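Local coordinates for uncharacterized protein (Sulfolobus solfataricus, PDB 4WWM) that is a Urm1-family, ubiquitin-related modifier that probably is conjugated to other proteins and may carry sulfur for tRNA thiolation, at residues 8-11 against 12-15. Residues are numbered along the deposited sequence; the frame is centred on the assembly and turned at random.
Sequences GPLI and SQFN
P9 and L10 pass their carbonyls forward to the amides of Q13 and F14, four residues on, closing one short helical turn through bonds of 3.0 Å from Q13 N to P9 O and 2.8 Å from F14 N to L10 O. A third, weak link runs from N15 N to I11 O, where N15, with positive phi, is the first residue to leave helical angles. At the opening of the turn G8 O takes I11 N, three residues on, at 3.2 Å; S12 N does not bond it directly, and a water that accepts from S12 N at 3.0 Å and donates to G8 O bridges that pair. P9 O is gripped twice: Q13 N comes in the carbonyl plane, and S12 has OG placed between its own backbone N and carbonyl carbon (chi1 70°), a rotation that brings the hydroxyl back to P9 O, to which it donates at 3.1 Å. This is the short helix 10-14, linking the neighbouring antiparallel strands 3-6 and 18-20 in what the family identifies as a beta-grasp, ubiquitin-like fold. Its buried face is carried by L10 and F14, which run alongside each other in the same direction, L10 CD2 reaching F14 CE2 at 4.2 Å. L10 goes on to I76 and P78 of strand 73-78, and F14 packs on L6 and on L39 and I40 of a loop. The F14 ring meets L10 O with its edge, CD2 lying 3.3 Å from that oxygen. An alanine at F14 is likely to leave L10 CD2 without its aromatic neighbour and open a gap toward L6 and the loop. On the outer side Q13, stretched out past its CG (chi2 178°), slants across L10, and its amide oxygen OE1 approaches L10 CD2 at 3.6 Å.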
loop_
_atom_site.group_PDB
_atom_site.type_symbol
_atom_site.label_atom_id
_atom_site.label_comp_id
_atom_site.label_asym_id
_atom_site.label_seq_id
_atom_site.Cartn_x
_atom_site.Cartn_y
_atom_site.Cartn_z
ATOM N N GLY A 8 -2.220 -8.088 -8.921
ATOM C CA GLY A 8 -2.674 -9.442 -8.675
ATOM C C GLY A 8 -4.088 -9.509 -8.123
ATOM O O GLY A 8 -4.932 -8.682 -8.471
ATOM N N PRO A 9 -4.356 -10.506 -7.261
ATOM C CA PRO A 9 -5.695 -10.703 -6.692
ATOM C C PRO A 9 -6.219 -9.513 -5.892
ATOM O O PRO A 9 -7.432 -9.406 -5.710
ATOM C CB PRO A 9 -5.508 -11.917 -5.776
ATOM C CG PRO A 9 -4.372 -12.659 -6.366
ATOM C CD PRO A 9 -3.450 -11.614 -6.914
ATOM N N LEU A 10 -5.330 -8.645 -5.419
ATOM C CA LEU A 10 -5.751 -7.497 -4.617
ATOM C C LEU A 10 -6.701 -6.603 -5.406
ATOM O O LEU A 10 -7.579 -5.960 -4.833
ATOM C CB LEU A 10 -4.544 -6.682 -4.147
ATOM C CG LEU A 10 -3.600 -7.326 -3.128
ATOM C CD1 LEU A 10 -2.509 -6.338 -2.737
ATOM C CD2 LEU A 10 -4.347 -7.812 -1.892
ATOM N N ILE A 11 -6.523 -6.572 -6.723
ATOM C CA ILE A 11 -7.362 -5.754 -7.587
ATOM C C ILE A 11 -8.831 -6.157 -7.451
ATOM O O ILE A 11 -9.691 -5.309 -7.218
ATOM C CB ILE A 11 -6.918 -5.868 -9.059
ATOM C CG1 ILE A 11 -5.506 -5.301 -9.219
ATOM C CG2 ILE A 11 -7.890 -5.134 -9.986
ATOM C CD1 ILE A 11 -4.848 -5.649 -10.540
ATOM N N SER A 12 -9.117 -7.448 -7.585
ATOM C CA SER A 12 -10.493 -7.918 -7.479
ATOM C C SER A 12 -10.973 -7.884 -6.031
ATOM O O SER A 12 -12.143 -7.635 -5.772
ATOM C CB SER A 12 -10.629 -9.332 -8.046
ATOM O OG SER A 12 -9.983 -10.278 -7.218
ATOM N N GLN A 13 -10.065 -8.121 -5.089
ATOM C CA GLN A 13 -10.425 -8.154 -3.674
ATOM C C GLN A 13 -10.817 -6.773 -3.144
ATOM O O GLN A 13 -11.714 -6.657 -2.309
ATOM C CB GLN A 13 -9.270 -8.730 -2.852
ATOM C CG GLN A 13 -9.066 -10.222 -3.078
ATOM C CD GLN A 13 -7.891 -10.780 -2.303
ATOM O OE1 GLN A 13 -7.140 -10.037 -1.668
ATOM N NE2 GLN A 13 -7.725 -12.097 -2.349
ATOM N N PHE A 14 -10.142 -5.734 -3.629
ATOM C CA PHE A 14 -10.469 -4.357 -3.253
ATOM C C PHE A 14 -11.509 -3.740 -4.187
ATOM O O PHE A 14 -12.179 -2.778 -3.819
ATOM C CB PHE A 14 -9.212 -3.487 -3.256
ATOM C CG PHE A 14 -8.416 -3.569 -1.988
ATOM C CD1 PHE A 14 -8.715 -2.744 -0.917
ATOM C CD2 PHE A 14 -7.369 -4.464 -1.867
ATOM C CE1 PHE A 14 -7.982 -2.813 0.252
ATOM C CE2 PHE A 14 -6.634 -4.537 -0.702
ATOM C CZ PHE A 14 -6.941 -3.711 0.360
ATOM N N ASN A 15 -11.615 -4.290 -5.394
ATOM C CA ASN A 15 -12.552 -3.825 -6.422
ATOM C C ASN A 15 -12.138 -2.498 -7.063
ATOM O O ASN A 15 -12.983 -1.744 -7.550
ATOM C CB ASN A 15 -13.965 -3.693 -5.849
ATOM C CG ASN A 15 -15.044 -3.764 -6.920
ATOM O OD1 ASN A 15 -14.906 -4.474 -7.916
ATOM N ND2 ASN A 15 -16.123 -3.021 -6.717
HETATM O O HOH W 1 -7.643 -9.327 -9.413
#